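Local coordinates for protein BCL2-like 10 (Danio rerio, PDB 6FBX) that binds the BH3 segment of the pro-apoptotic protein Bad, as a pro-survival member of the Bcl-2 family, at residues Ile27-Pro32 / Ala38-Ala43; Lys44-Gln49 / Arg90-Phe95; Leu14-Asp19 / Ser33-Ala38. All coordinates share one frame; numbering follows the deposited sequence.

Interaction 1 (Ile27-Pro32 / Ala38-Ala43); sequences IQQTPP and AMRYLA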
loop_
_atom_site.group_PDB
_atom_site.type_symbol
_atom_site.label_atom_id
_atom_site.label_comp_id
_atom_site.label_asym_id
_atom_site.label_seq_id
_atom_site.Cartn_x
_atom_site.Cartn_y
_atom_site.Cartn_z
ATOM N N ILE A 27 0.090 -4.437 16.971
ATOM C CA ILE A 27 -1.244 -4.456 17.557
ATOM C C ILE A 27 -1.981 -5.699 17.081
ATOM O O ILE A 27 -1.946 -6.051 15.895
ATOM C CB ILE A 27 -2.015 -3.173 17.197
ATOM C CG1 ILE A 27 -1.285 -1.945 17.749
ATOM C CG2 ILE A 27 -3.440 -3.233 17.749
ATOM C CD1 ILE A 27 -1.831 -0.625 17.249
ATOM N N GLN A 28 -2.652 -6.371 18.012
ATOM C CA GLN A 28 -3.419 -7.576 17.717
ATOM C C GLN A 28 -4.893 -7.292 17.988
ATOM O O GLN A 28 -5.301 -7.120 19.140
ATOM C CB GLN A 28 -2.914 -8.754 18.549
ATOM C CG GLN A 28 -1.499 -9.177 18.189
ATOM C CD GLN A 28 -1.073 -10.453 18.887
ATOM O OE1 GLN A 28 -0.708 -10.442 20.059
ATOM N NE2 GLN A 28 -1.119 -11.564 18.162
ATOM N N GLN A 29 -5.684 -7.232 16.922
ATOM C CA GLN A 29 -7.121 -7.051 17.045
ATOM C C GLN A 29 -7.786 -7.744 15.868
ATOM O O GLN A 29 -7.185 -7.890 14.803
ATOM C CB GLN A 29 -7.506 -5.568 17.088
ATOM C CG GLN A 29 -6.937 -4.739 15.948
ATOM C CD GLN A 29 -7.221 -3.257 16.109
ATOM O OE1 GLN A 29 -7.999 -2.853 16.974
ATOM N NE2 GLN A 29 -6.583 -2.437 15.280
ATOM N N THR A 30 -9.023 -8.177 16.074
ATOM C CA THR A 30 -9.730 -8.887 15.021
ATOM C C THR A 30 -9.924 -7.964 13.819
ATOM O O THR A 30 -10.159 -6.761 13.994
ATOM C CB THR A 30 -11.086 -9.389 15.523
ATOM O OG1 THR A 30 -11.878 -8.280 15.969
ATOM C CG2 THR A 30 -10.900 -10.373 16.670
ATOM N N PRO A 31 -9.820 -8.477 12.596
ATOM C CA PRO A 31 -10.028 -7.628 11.420
ATOM C C PRO A 31 -11.367 -6.918 11.495
ATOM O O PRO A 31 -12.389 -7.541 11.819
ATOM C CB PRO A 31 -9.987 -8.625 10.251
ATOM C CG PRO A 31 -9.174 -9.759 10.752
ATOM C CD PRO A 31 -9.465 -9.859 12.222
ATOM N N PRO A 32 -11.407 -5.609 11.213
ATOM C CA PRO A 32 -12.687 -4.889 11.279
ATOM C C PRO A 32 -13.622 -5.172 10.117
ATOM O O PRO A 32 -14.816 -4.864 10.226
ATOM C CB PRO A 32 -12.258 -3.415 11.284
ATOM C CG PRO A 32 -10.959 -3.409 10.554
ATOM C CD PRO A 32 -10.282 -4.701 10.924
ATOM N N ALA A 38 -8.764 -9.889 4.327
ATOM C CA ALA A 38 -8.123 -10.278 3.075
ATOM C C ALA A 38 -6.794 -9.560 2.882
ATOM O O ALA A 38 -5.797 -10.183 2.495
ATOM C CB ALA A 38 -9.057 -9.993 1.901
ATOM N N MET A 39 -6.755 -8.252 3.137
ATOM C CA MET A 39 -5.518 -7.504 2.924
ATOM C C MET A 39 -4.434 -7.949 3.897
ATOM O O MET A 39 -3.265 -8.074 3.514
ATOM C CB MET A 39 -5.768 -6.003 3.060
ATOM C CG MET A 39 -4.526 -5.151 2.819
ATOM S SD MET A 39 -3.845 -5.343 1.162
ATOM C CE MET A 39 -4.969 -4.324 0.213
ATOM N N ARG A 40 -4.798 -8.176 5.160
ATOM C CA ARG A 40 -3.843 -8.710 6.125
ATOM C C ARG A 40 -3.185 -9.980 5.600
ATOM O O ARG A 40 -1.964 -10.152 5.699
ATOM C CB ARG A 40 -4.545 -9.001 7.450
ATOM C CG ARG A 40 -4.891 -7.790 8.278
ATOM C CD ARG A 40 -5.413 -8.254 9.619
ATOM N NE ARG A 40 -5.928 -7.170 10.442
ATOM C CZ ARG A 40 -6.306 -7.322 11.707
ATOM N NH1 ARG A 40 -6.224 -8.514 12.291
ATOM N NH2 ARG A 40 -6.769 -6.286 12.389
ATOM N N TYR A 41 -3.990 -10.892 5.053
ATOM C CA TYR A 41 -3.454 -12.155 4.560
ATOM C C TYR A 41 -2.589 -11.936 3.326
ATOM O O TYR A 41 -1.457 -12.426 3.254
ATOM C CB TYR A 41 -4.601 -13.117 4.248
ATOM C CG TYR A 41 -4.147 -14.437 3.667
ATOM C CD1 TYR A 41 -3.993 -14.600 2.296
ATOM C CD2 TYR A 41 -3.868 -15.518 4.489
ATOM C CE1 TYR A 41 -3.574 -15.801 1.761
ATOM C CE2 TYR A 41 -3.450 -16.725 3.963
ATOM C CZ TYR A 41 -3.304 -16.862 2.599
ATOM O OH TYR A 41 -2.889 -18.063 2.072
ATOM N N LEU A 42 -3.109 -11.193 2.346
ATOM C CA LEU A 42 -2.437 -11.077 1.056
ATOM C C LEU A 42 -1.169 -10.241 1.152
ATOM O O LEU A 42 -0.135 -10.613 0.585
ATOM C CB LEU A 42 -3.397 -10.474 0.029
ATOM C CG LEU A 42 -4.535 -11.413 -0.370
ATOM C CD1 LEU A 42 -5.647 -10.649 -1.082
ATOM C CD2 LEU A 42 -4.008 -12.526 -1.255
ATOM N N ALA A 43 -1.228 -9.108 1.854
ATOM C CA ALA A 43 -0.051 -8.254 1.965
ATOM C C ALA A 43 1.053 -8.922 2.771
ATOM O O ALA A 43 2.237 -8.720 2.478
ATOM C CB ALA A 43 -0.432 -6.910 2.586
#
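Arg40 reaches out from helix 34-49 and grips the backbone of Gln29. Gln29 lies in the extended loop that leads from helix 2-24 to helix 34-49 in the Bcl-2 fold. The tight part of the contact is an end-on fork of two bonds on one oxygen. Arg40 NH1 donates to Gln29 O at 2.8 Å, nearly in line with the carbonyl bond. Arg40 NH2 donates to the same Gln29 O at 2.9 Å, from above the carbonyl plane. The oxygen lies in the plane of the guanidinium, so both donors point at it from the edge. The N-H...O angles of 149° and 140° show that each bond is somewhat bent, as expected when two donors share one acceptor. Pro31 packs over one face of the guanidinium, with its CA 3.6 Å above the plane and offset toward the rim. Arg40 reaches this spot because CG lies beside its backbone N (chi1 -74°) and the chain then runs extended to NE. The carboxylate of Asp19 on helix 2-24 takes NE and NH2, in a salt bridge. Polar partners on both the loop and that helix fix the group. The outer side is looser. Thr30 CB points away from the helix, and Pro32 touches the guanidinium only obliquely. Both are exposed. So is Gln29, whose side chain crosses the arginine at about a right angle. Its amide takes no part in the fork, and its nearest approach is made by CG, 3.9 Å from Arg40 NH2.

Interaction 2 (Lys44-Gln49 / Arg90-Phe95); sequences KEMEQQ and RVVSIF
This is a buried apolar contact between helix 34-49 and helix 88-107, the latter running through the middle of the Bcl-2 fold. Met46 makes the whole contribution of segment 44-49. It enters end first against Val92 and Ser93 on the second helix, and the backbones come closest at Met46 and Ser93, where the CA atoms are 7.1 Å apart. Met46 CG is anti to the backbone N (chi1 -166°), and the chain stays extended as far as the sulfur. Met46 SD therefore sits against the backbone of the facing helix, 3.5 Å from Ser93 CA. It is equally close to Ser93 CB. The chain then bends at chi3 (-77°), which carries the methyl group toward Val92. Met46 CE ends 3.6 Å from Val92 CG1, and the two side chains cross at an oblique angle. With an alanine in place of Met46, a gap is likely to open, leaving Val92 CG1 and the backbone of Ser93 without their cover from segment 44-49. Met46 also packs against Thr96, one turn beyond Val92, and against an aromatic side chain of the bound BH3 peptide. No hydrogen bond crosses between the two segments. Cohesion between them rests on close fit and dispersion around a polarisable sulfur and its methyl group. The directional link between these helices comes one turn away, where Ala43 O is hydrogen-bonded to Thr96 OG1.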
loop_
_atom_site.group_PDB
_atom_site.type_symbol
_atom_site.label_atom_id
_atom_site.label_comp_id
_atom_site.label_asym_id
_atom_site.label_seq_id
_atom_site.Cartn_x
_atom_site.Cartn_y
_atom_site.Cartn_z
ATOM N N LYS A 44 0.696 -9.724 3.781
ATOM C CA LYS A 44 1.716 -10.465 4.516
ATOM C C LYS A 44 2.251 -11.632 3.701
ATOM O O LYS A 44 3.426 -11.993 3.835
ATOM C CB LYS A 44 1.159 -10.960 5.848
ATOM C CG LYS A 44 1.106 -9.899 6.926
ATOM C CD LYS A 44 2.505 -9.471 7.341
ATOM C CE LYS A 44 2.470 -8.394 8.400
ATOM N NZ LYS A 44 3.839 -7.921 8.726
ATOM N N GLU A 45 1.406 -12.238 2.865
ATOM C CA GLU A 45 1.891 -13.248 1.935
ATOM C C GLU A 45 2.946 -12.658 1.009
ATOM O O GLU A 45 4.020 -13.242 0.819
ATOM C CB GLU A 45 0.723 -13.828 1.136
ATOM C CG GLU A 45 1.120 -14.946 0.187
ATOM C CD GLU A 45 -0.054 -15.473 -0.615
ATOM O OE1 GLU A 45 -1.167 -14.927 -0.469
ATOM O OE2 GLU A 45 0.138 -16.434 -1.390
ATOM N N MET A 46 2.670 -11.485 0.434
ATOM C CA MET A 46 3.651 -10.876 -0.456
ATOM C C MET A 46 4.922 -10.513 0.300
ATOM O O MET A 46 6.029 -10.680 -0.225
ATOM C CB MET A 46 3.072 -9.643 -1.147
ATOM C CG MET A 46 3.936 -9.192 -2.326
ATOM S SD MET A 46 3.394 -7.664 -3.095
ATOM C CE MET A 46 1.997 -8.221 -4.059
ATOM N N GLU A 47 4.794 -10.034 1.541
ATOM C CA GLU A 47 5.993 -9.736 2.319
ATOM C C GLU A 47 6.807 -10.998 2.564
ATOM O O GLU A 47 8.029 -11.010 2.373
ATOM C CB GLU A 47 5.650 -9.082 3.657
ATOM C CG GLU A 47 6.905 -8.541 4.340
ATOM C CD GLU A 47 6.658 -7.964 5.716
ATOM O OE1 GLU A 47 5.491 -7.684 6.059
ATOM O OE2 GLU A 47 7.649 -7.779 6.455
ATOM N N GLN A 48 6.144 -12.071 3.003
ATOM C CA GLN A 48 6.848 -13.318 3.280
ATOM C C GLN A 48 7.565 -13.838 2.043
ATOM O O GLN A 48 8.626 -14.465 2.157
ATOM C CB GLN A 48 5.868 -14.369 3.804
ATOM C CG GLN A 48 6.497 -15.727 4.078
ATOM C CD GLN A 48 5.487 -16.749 4.556
ATOM O OE1 GLN A 48 4.858 -16.578 5.601
ATOM N NE2 GLN A 48 5.319 -17.818 3.787
ATOM N N GLN A 49 7.005 -13.594 0.860
ATOM C CA GLN A 49 7.615 -14.056 -0.377
ATOM C C GLN A 49 8.803 -13.205 -0.808
ATOM O O GLN A 49 9.621 -13.676 -1.603
ATOM C CB GLN A 49 6.561 -14.085 -1.489
ATOM C CG GLN A 49 5.515 -15.173 -1.283
ATOM C CD GLN A 49 4.435 -15.174 -2.347
ATOM O OE1 GLN A 49 4.515 -14.443 -3.335
ATOM N NE2 GLN A 49 3.413 -15.997 -2.145
ATOM N N ARG A 90 -0.622 -4.935 -7.738
ATOM C CA ARG A 90 0.160 -3.730 -7.478
ATOM C C ARG A 90 -0.366 -2.991 -6.256
ATOM O O ARG A 90 0.413 -2.410 -5.488
ATOM C CB ARG A 90 0.147 -2.833 -8.714
ATOM C CG ARG A 90 0.887 -3.446 -9.886
ATOM C CD ARG A 90 0.798 -2.598 -11.130
ATOM N NE ARG A 90 1.579 -3.175 -12.221
ATOM C CZ ARG A 90 1.759 -2.592 -13.403
ATOM N NH1 ARG A 90 2.489 -3.197 -14.331
ATOM N NH2 ARG A 90 1.216 -1.407 -13.658
ATOM N N VAL A 91 -1.685 -3.009 -6.055
ATOM C CA VAL A 91 -2.271 -2.434 -4.847
ATOM C C VAL A 91 -1.742 -3.149 -3.610
ATOM O O VAL A 91 -1.378 -2.517 -2.613
ATOM C CB VAL A 91 -3.809 -2.493 -4.921
ATOM C CG1 VAL A 91 -4.435 -2.097 -3.585
ATOM C CG2 VAL A 91 -4.315 -1.591 -6.037
ATOM N N VAL A 92 -1.713 -4.481 -3.644
ATOM C CA VAL A 92 -1.204 -5.233 -2.501
ATOM C C VAL A 92 0.231 -4.824 -2.195
ATOM O O VAL A 92 0.599 -4.625 -1.031
ATOM C CB VAL A 92 -1.325 -6.746 -2.756
ATOM C CG1 VAL A 92 -0.585 -7.539 -1.678
ATOM C CG2 VAL A 92 -2.788 -7.163 -2.790
ATOM N N SER A 93 1.063 -4.683 -3.228
ATOM C CA SER A 93 2.457 -4.314 -2.998
ATOM C C SER A 93 2.571 -2.949 -2.339
ATOM O O SER A 93 3.477 -2.730 -1.527
ATOM C CB SER A 93 3.243 -4.343 -4.308
ATOM O OG SER A 93 3.039 -3.174 -5.078
ATOM N N ILE A 94 1.668 -2.021 -2.668
ATOM C CA ILE A 94 1.678 -0.712 -2.016
ATOM C C ILE A 94 1.428 -0.874 -0.522
ATOM O O ILE A 94 2.126 -0.282 0.313
ATOM C CB ILE A 94 0.645 0.225 -2.671
ATOM C CG1 ILE A 94 1.106 0.597 -4.084
ATOM C CG2 ILE A 94 0.426 1.473 -1.809
ATOM C CD1 ILE A 94 0.106 1.419 -4.889
ATOM N N PHE A 95 0.434 -1.696 -0.162
ATOM C CA PHE A 95 0.155 -1.957 1.247
ATOM C C PHE A 95 1.321 -2.674 1.917
ATOM O O PHE A 95 1.727 -2.307 3.025
ATOM C CB PHE A 95 -1.136 -2.775 1.388
ATOM C CG PHE A 95 -2.387 -1.943 1.358
ATOM C CD1 PHE A 95 -3.154 -1.781 2.500
ATOM C CD2 PHE A 95 -2.792 -1.316 0.195
ATOM C CE1 PHE A 95 -4.302 -1.016 2.481
ATOM C CE2 PHE A 95 -3.944 -0.547 0.169
ATOM C CZ PHE A 95 -4.696 -0.396 1.313
#

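Interaction 3 (Leu14-Asp19 / Ser33-Ala38); sequences LLLAED and SESAEA
Ser33 OG and Ser35 OG share a hydrogen bond of 2.9 Å, in which either could be the donor, and Leu16 CD1 of helix 2-24 packs against Ser35 OG at 3.7 Å. Ser33 sits at the N-cap of helix 34-49. The contact is helix-to-helix packing of helix 2-24 on the first turn of helix 34-49, within the all-helical Bcl-2 fold. The short helical segments run at 41° to each other, with their axes 9.7 Å apart at closest approach. The CD1 methyl of Leu16 presses on the backbone of that first turn, 3.4 Å from Ala36 N. The approach of Leu16 CD1 to Ala36 CA is tighter than usual for two carbons, also 3.4 Å. The small side chains of Ser35 and Ala36 probably allow this close approach. One turn later on helix 2-24, Asp19 completes the contact. Its carboxylate is directed there with CG anti to the Asp19 backbone N (chi1 174°). Asp19 OD2 touches Ala36 CB at 3.5 Å. Arg40, one turn beyond Ala36, holds both oxygens, with NH2 at OD1 and NE at OD2. Trp140 of helix 139-146 touches both Leu16 and Ser35, and Phe95 adds a contact on Leu16. No hydrogen bond joins the two segments themselves. The chemistry is therefore divided. A leucine methyl supplies shape at the start of the helix. A buried carboxylate supplies charge a turn further along, and the arginine that pairs with it probably helps to keep it ionised.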
loop_
_atom_site.group_PDB
_atom_site.type_symbol
_atom_site.label_atom_id
_atom_site.label_comp_id
_atom_site.label_asym_id
_atom_site.label_seq_id
_atom_site.Cartn_x
_atom_site.Cartn_y
_atom_site.Cartn_z
ATOM N N LEU A 14 -8.803 4.484 3.699
ATOM C CA LEU A 14 -8.096 4.912 4.900
ATOM C C LEU A 14 -8.269 3.898 6.023
ATOM O O LEU A 14 -7.297 3.514 6.684
ATOM C CB LEU A 14 -8.595 6.292 5.334
ATOM C CG LEU A 14 -7.909 6.916 6.552
ATOM C CD1 LEU A 14 -6.427 7.157 6.289
ATOM C CD2 LEU A 14 -8.599 8.207 6.942
ATOM N N LEU A 15 -9.507 3.456 6.258
ATOM C CA LEU A 15 -9.746 2.439 7.277
ATOM C C LEU A 15 -8.928 1.186 6.999
ATOM O O LEU A 15 -8.347 0.594 7.917
ATOM C CB LEU A 15 -11.236 2.098 7.340
ATOM C CG LEU A 15 -12.176 3.214 7.804
ATOM C CD1 LEU A 15 -13.630 2.828 7.562
ATOM C CD2 LEU A 15 -11.952 3.533 9.273
ATOM N N LEU A 16 -8.871 0.768 5.735
ATOM C CA LEU A 16 -8.125 -0.431 5.375
ATOM C C LEU A 16 -6.630 -0.233 5.597
ATOM O O LEU A 16 -5.956 -1.088 6.184
ATOM C CB LEU A 16 -8.411 -0.793 3.918
ATOM C CG LEU A 16 -8.009 -2.194 3.467
ATOM C CD1 LEU A 16 -8.859 -3.243 4.166
ATOM C CD2 LEU A 16 -8.142 -2.313 1.955
ATOM N N ALA A 17 -6.097 0.900 5.137
ATOM C CA ALA A 17 -4.679 1.186 5.328
ATOM C C ALA A 17 -4.336 1.324 6.805
ATOM O O ALA A 17 -3.304 0.819 7.260
ATOM C CB ALA A 17 -4.300 2.459 4.573
ATOM N N GLU A 18 -5.185 2.011 7.573
ATOM C CA GLU A 18 -4.919 2.153 9.000
ATOM C C GLU A 18 -4.888 0.796 9.689
ATOM O O GLU A 18 -4.048 0.555 10.564
ATOM C CB GLU A 18 -5.969 3.057 9.645
ATOM C CG GLU A 18 -5.773 4.531 9.349
ATOM C CD GLU A 18 -6.688 5.412 10.175
ATOM O OE1 GLU A 18 -7.896 5.108 10.262
ATOM O OE2 GLU A 18 -6.192 6.401 10.750
ATOM N N ASP A 19 -5.792 -0.108 9.307
ATOM C CA ASP A 19 -5.816 -1.424 9.935
ATOM C C ASP A 19 -4.552 -2.209 9.615
ATOM O O ASP A 19 -3.939 -2.810 10.507
ATOM C CB ASP A 19 -7.044 -2.216 9.491
ATOM C CG ASP A 19 -7.023 -3.638 10.011
ATOM O OD1 ASP A 19 -7.334 -3.838 11.203
ATOM O OD2 ASP A 19 -6.664 -4.549 9.236
ATOM N N SER A 33 -13.126 -5.739 9.021
ATOM C CA SER A 33 -13.941 -5.960 7.836
ATOM C C SER A 33 -13.388 -7.152 7.071
ATOM O O SER A 33 -12.231 -7.542 7.243
ATOM C CB SER A 33 -13.963 -4.725 6.928
ATOM O OG SER A 33 -12.683 -4.501 6.354
ATOM N N GLU A 34 -14.234 -7.724 6.212
ATOM C CA GLU A 34 -13.791 -8.819 5.357
ATOM C C GLU A 34 -12.613 -8.390 4.488
ATOM O O GLU A 34 -11.675 -9.165 4.269
ATOM C CB GLU A 34 -14.954 -9.305 4.492
ATOM C CG GLU A 34 -14.698 -10.622 3.783
ATOM C CD GLU A 34 -15.739 -10.923 2.721
ATOM O OE1 GLU A 34 -16.786 -10.242 2.702
ATOM O OE2 GLU A 34 -15.508 -11.836 1.900
ATOM N N SER A 35 -12.642 -7.150 3.991
ATOM C CA SER A 35 -11.536 -6.651 3.177
ATOM C C SER A 35 -10.260 -6.521 3.995
ATOM O O SER A 35 -9.164 -6.791 3.488
ATOM C CB SER A 35 -11.914 -5.310 2.544
ATOM O OG SER A 35 -12.358 -4.388 3.523
ATOM N N ALA A 36 -10.378 -6.117 5.261
ATOM C CA ALA A 36 -9.206 -6.051 6.127
ATOM C C ALA A 36 -8.617 -7.434 6.356
ATOM O O ALA A 36 -7.395 -7.614 6.302
ATOM C CB ALA A 36 -9.574 -5.397 7.456
ATOM N N GLU A 37 -9.468 -8.431 6.615
ATOM C CA GLU A 37 -8.972 -9.795 6.755
ATOM C C GLU A 37 -8.229 -10.232 5.500
ATOM O O GLU A 37 -7.164 -10.857 5.583
ATOM C CB GLU A 37 -10.128 -10.751 7.054
ATOM C CG GLU A 37 -9.683 -12.184 7.308
ATOM C CD GLU A 37 -10.795 -13.056 7.859
ATOM O OE1 GLU A 37 -10.529 -14.238 8.160
ATOM O OE2 GLU A 37 -11.933 -12.559 7.996
ATOM N N ALA A 38 -8.764 -9.889 4.327
ATOM C CA ALA A 38 -8.123 -10.278 3.075
ATOM C C ALA A 38 -6.794 -9.560 2.882
ATOM O O ALA A 38 -5.797 -10.183 2.495
ATOM C CB ALA A 38 -9.057 -9.993 1.901
#

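Overall arrangement
From the N terminus, helix 2-24 supplies the first half of interaction 3. The chain then leaves that helix through the loop that holds segment 27-32. Interaction 3 closes this loop by bringing 33-38 back against 14-19. Interaction 1 closes a shorter loop, from 27-32 to 38-43. The two cross along the chain and share Ala38, and their centres are about 7 Å apart. The Arg40 to Asp19 pair joins them directly. Interaction 2 follows in series, spanning 40 residues to reach helix 88-107. Helix 34-49 takes part in all three. Phe95 of interaction 2 packs on Met39 and on Ala17, so helices 2-24, 34-49 and 88-107 meet there.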